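Local coordinates for taurocyamine kinase (Schistosoma mansoni, PDB 4WOD), which catalyses the reversible transfer of phosphate between ATP and taurocyamine, a magnesium-dependent reaction of the phosphagen kinase family, at residues A257-D260 with R261-F264; G328-E331 with L332-V335. The protein carries 4 engineered substitutions. One frame throughout, in Å; residues are numbered along the deposited sequence.

Interaction 1. Residues A257-D260 with R261-F264; sequences AFND and RLGF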
loop_
_atom_site.group_PDB
_atom_site.type_symbol
_atom_site.label_atom_id
_atom_site.label_comp_id
_atom_site.label_asym_id
_atom_site.label_seq_id
_atom_site.Cartn_x
_atom_site.Cartn_y
_atom_site.Cartn_z
ATOM N N ALA A 257 21.576 28.777 -5.114
ATOM C CA ALA A 257 21.697 28.004 -6.347
ATOM C C ALA A 257 20.341 27.517 -6.838
ATOM O O ALA A 257 19.633 26.816 -6.115
ATOM C CB ALA A 257 22.638 26.812 -6.135
ATOM N N PHE A 258 19.988 27.891 -8.067
ATOM C CA PHE A 258 18.715 27.523 -8.670
ATOM C C PHE A 258 18.899 27.350 -10.170
ATOM O O PHE A 258 19.561 28.158 -10.794
ATOM C CB PHE A 258 17.658 28.606 -8.362
ATOM C CG PHE A 258 16.286 28.358 -8.974
ATOM C CD1 PHE A 258 15.204 27.992 -8.165
ATOM C CD2 PHE A 258 16.054 28.559 -10.329
ATOM C CE1 PHE A 258 13.927 27.793 -8.718
ATOM C CE2 PHE A 258 14.787 28.347 -10.887
ATOM C CZ PHE A 258 13.724 27.969 -10.084
ATOM N N ASN A 259 18.320 26.311 -10.762
ATOM C CA ASN A 259 18.209 26.302 -12.223
ATOM C C ASN A 259 16.824 25.826 -12.662
ATOM O O ASN A 259 16.084 25.196 -11.885
ATOM C CB ASN A 259 19.341 25.475 -12.881
ATOM C CG ASN A 259 19.173 23.952 -12.754
ATOM O OD1 ASN A 259 18.092 23.403 -12.954
ATOM N ND2 ASN A 259 20.286 23.259 -12.493
ATOM N N ASP A 260 16.475 26.137 -13.907
ATOM C CA ASP A 260 15.099 26.019 -14.350
ATOM C C ASP A 260 14.680 24.580 -14.617
ATOM O O ASP A 260 13.549 24.332 -15.004
ATOM C CB ASP A 260 14.864 26.875 -15.604
ATOM C CG ASP A 260 15.086 28.361 -15.343
ATOM O OD1 ASP A 260 14.154 29.015 -14.815
ATOM O OD2 ASP A 260 16.192 28.866 -15.653
ATOM N N ARG A 261 15.582 23.639 -14.382
ATOM C CA ARG A 261 15.254 22.225 -14.466
ATOM C C ARG A 261 14.955 21.617 -13.078
ATOM O O ARG A 261 13.916 20.977 -12.883
ATOM C CB ARG A 261 16.407 21.498 -15.148
ATOM C CG ARG A 261 16.184 20.048 -15.476
ATOM C CD ARG A 261 17.318 19.594 -16.394
ATOM N NE ARG A 261 18.626 19.871 -15.806
ATOM C CZ ARG A 261 19.232 19.022 -14.993
ATOM N NH1 ARG A 261 18.628 17.884 -14.727
ATOM N NH2 ARG A 261 20.422 19.296 -14.462
ATOM N N LEU A 262 15.848 21.835 -12.110
ATOM C CA LEU A 262 15.690 21.236 -10.787
ATOM C C LEU A 262 15.191 22.206 -9.731
ATOM O O LEU A 262 15.000 21.818 -8.580
ATOM C CB LEU A 262 17.024 20.632 -10.309
ATOM C CG LEU A 262 17.635 19.646 -11.317
ATOM C CD1 LEU A 262 18.967 19.113 -10.834
ATOM C CD2 LEU A 262 16.673 18.506 -11.596
ATOM N N GLY A 263 15.013 23.471 -10.088
ATOM C CA GLY A 263 14.715 24.459 -9.067
ATOM C C GLY A 263 15.891 24.691 -8.121
ATOM O O GLY A 263 17.035 24.794 -8.571
ATOM N N PHE A 264 15.610 24.800 -6.817
ATOM C CA PHE A 264 16.663 25.011 -5.815
ATOM C C PHE A 264 17.446 23.719 -5.584
ATOM O O PHE A 264 16.880 22.656 -5.271
ATOM C CB PHE A 264 16.087 25.505 -4.495
ATOM C CG PHE A 264 15.568 26.910 -4.546
ATOM C CD1 PHE A 264 16.454 27.981 -4.604
ATOM C CD2 PHE A 264 14.212 27.158 -4.552
ATOM C CE1 PHE A 264 15.987 29.284 -4.648
ATOM C CE2 PHE A 264 13.726 28.466 -4.594
ATOM C CZ PHE A 264 14.618 29.523 -4.627
#

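Interaction 2. Residues G328-E331 with L332-V335; sequences GLTE and LDAV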
loop_
_atom_site.group_PDB
_atom_site.type_symbol
_atom_site.label_atom_id
_atom_site.label_comp_id
_atom_site.label_asym_id
_atom_site.label_seq_id
_atom_site.Cartn_x
_atom_site.Cartn_y
_atom_site.Cartn_z
ATOM N N GLY A 328 8.537 20.636 -9.590
ATOM C CA GLY A 328 7.606 20.816 -10.691
ATOM C C GLY A 328 6.367 21.629 -10.381
ATOM O O GLY A 328 5.413 21.611 -11.153
ATOM N N LEU A 329 6.379 22.325 -9.248
ATOM C CA LEU A 329 5.299 23.240 -8.867
ATOM C C LEU A 329 5.893 24.380 -8.057
ATOM O O LEU A 329 7.044 24.307 -7.634
ATOM C CB LEU A 329 4.177 22.555 -8.049
ATOM C CG LEU A 329 4.434 21.540 -6.929
ATOM C CD1 LEU A 329 5.481 21.957 -5.913
ATOM C CD2 LEU A 329 3.140 21.252 -6.177
ATOM N N THR A 330 5.118 25.440 -7.846
ATOM C CA THR A 330 5.586 26.534 -7.002
ATOM C C THR A 330 5.388 26.239 -5.518
ATOM O O THR A 330 4.697 25.282 -5.134
ATOM C CB THR A 330 4.864 27.852 -7.311
ATOM O OG1 THR A 330 3.489 27.708 -6.947
ATOM C CG2 THR A 330 4.980 28.196 -8.769
ATOM N N GLU A 331 5.972 27.095 -4.686
ATOM C CA GLU A 331 5.819 26.998 -3.244
ATOM C C GLU A 331 4.344 27.133 -2.867
ATOM O O GLU A 331 3.837 26.395 -2.017
ATOM C CB GLU A 331 6.662 28.076 -2.541
ATOM C CG GLU A 331 8.176 27.877 -2.662
ATOM C CD GLU A 331 8.792 28.448 -3.950
ATOM O OE1 GLU A 331 8.062 28.764 -4.939
ATOM O OE2 GLU A 331 10.033 28.578 -3.961
ATOM N N LEU A 332 3.667 28.067 -3.529
ATOM C CA LEU A 332 2.247 28.271 -3.324
ATOM C C LEU A 332 1.474 27.007 -3.712
ATOM O O LEU A 332 0.628 26.561 -2.946
ATOM C CB LEU A 332 1.749 29.473 -4.127
ATOM C CG LEU A 332 0.262 29.790 -3.930
ATOM C CD1 LEU A 332 -0.078 29.989 -2.450
ATOM C CD2 LEU A 332 -0.105 31.024 -4.731
ATOM N N ASP A 333 1.783 26.418 -4.873
ATOM C CA ASP A 333 1.169 25.147 -5.256
ATOM C C ASP A 333 1.374 24.087 -4.182
ATOM O O ASP A 333 0.433 23.352 -3.854
ATOM C CB ASP A 333 1.727 24.601 -6.582
ATOM C CG ASP A 333 1.459 25.500 -7.771
ATOM O OD1 ASP A 333 0.494 26.293 -7.768
ATOM O OD2 ASP A 333 2.236 25.404 -8.733
ATOM N N ALA A 334 2.599 23.998 -3.644
ATOM C CA ALA A 334 2.943 22.967 -2.655
ATOM C C ALA A 334 2.219 23.147 -1.314
ATOM O O ALA A 334 1.685 22.182 -0.764
ATOM C CB ALA A 334 4.457 22.925 -2.412
ATOM N N VAL A 335 2.195 24.364 -0.775
ATOM C CA VAL A 335 1.512 24.550 0.497
ATOM C C VAL A 335 -0.015 24.415 0.298
ATOM O O VAL A 335 -0.727 23.965 1.200
ATOM C CB VAL A 335 1.897 25.912 1.165
ATOM C CG1 VAL A 335 1.286 27.086 0.420
ATOM C CG2 VAL A 335 1.469 25.936 2.606
#

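Interaction 1. Residues A257-D260 with R261-F264
F258 and F264 meet edge to face on one side of a short antiparallel beta hairpin, F258 presenting the edge. Its CD1 sits over the centre of the F264 ring, the centroids 4.9 Å apart and the planes at 79°. F258 reaches this place with CG anti to the backbone N, which also lays a face of its ring over the opposite strand: G263 CA approaches the ring centroid to 3.8 Å in a CH-pi contact. G263, at a positive phi, puts its CA against that ring face, offset toward the rim.

N259 organises the turn. With chi1 at 75°, CG lies between the backbone N and the carbonyl carbon, and the amide curls in over the reversal of the chain. There OD1 accepts two backbone N-H groups: R261 N at 2.9 Å, and L262 N at 2.9 Å along a nearly straight bond (170°). One side-chain oxygen thus ties down both residues leading into the return strand. The N259 backbone pairs with G263 in both directions, N259 N to G263 O at 3.0 Å and G263 N to N259 O at 2.7 Å. Because L262 and G263 both face N259, the hairpin carries a classic beta bulge.

The long arm of R261 bends at chi3; L262 CG lies over one guanidinium face, toward the rim, and NH1 makes a salt bridge with D78. D260 OD1 makes another to K96. L262 packs on Y70 of helix 69-72, and R126 makes a cation-pi contact with F264. Backbone hydrogen bonds tie A257 to T127, just past strand 117-126, and F264 to G273, ahead of strand 277-283.

Interaction 2. Residues G328-E331 with L332-V335
T330 and D333 trade bonds in both directions, each side chain taking the other's backbone N-H: a capping box at the start of helix 331-355. T330 is the N-cap. Its OG1 accepts from D333 N at 3.0 Å and 170°, and in return D333 OD2 accepts from T330 N at 3.0 Å, again nearly straight. T330 N meets OD2 from above the carboxylate plane, 43° out of it. The threonine torsion makes the exchange possible: at chi1 66° OG1 stands between the backbone N and the carbonyl carbon, turned into the first turn of the helix, while CG2 lies beside the backbone N. The carboxylate, in this first turn, would be expected to interact favourably with the positive end of the helix dipole.

Behind the box, L329 packs against the same turn. Its CB touches D333 CB at 3.5 Å, the two side chains running antiparallel as they pass, and CD2 lies against D333 CB as well. L329 thereby lies against the aliphatic part of a residue whose polar end is engaged with T330.

The CB of E331 points away from 332-335 overall, though it still touches L332 N; its carboxylate takes N-H of N98 with OE1 and bonds the hydroxyl of S97 with OE2, joining the helix start to a loop far earlier in the chain. V335 packs on L236 and Y240 of helix 236-251. The regular helical bonds begin at once, with A334 N to T330 O at 2.9 Å and V335 N to E331 O at 2.9 Å, and the methyl CB of A334 receives L329 CD1 at 3.8 Å.

Interactions 1 and 2 follow one another along the chain within the C-terminal catalytic range of the first repeat, their centres 14 Å apart. They touch where the ring of F264 packs on the carboxylate of E331, CE2 to OE2 at 3.7 Å, so F264 abuts the beginning of helix 331-355. H94 bridges them too, bonding to the backbone of D260 and to G328 N. The F264 side chain is about 12 Å from the bound arginine, not in contact with it, and about 10 Å from the side chains of R123 and R226, predicted ATP-binding residues. Interaction 2 lies beside another predicted one, the V335 side chain being about 4 Å from that of A278.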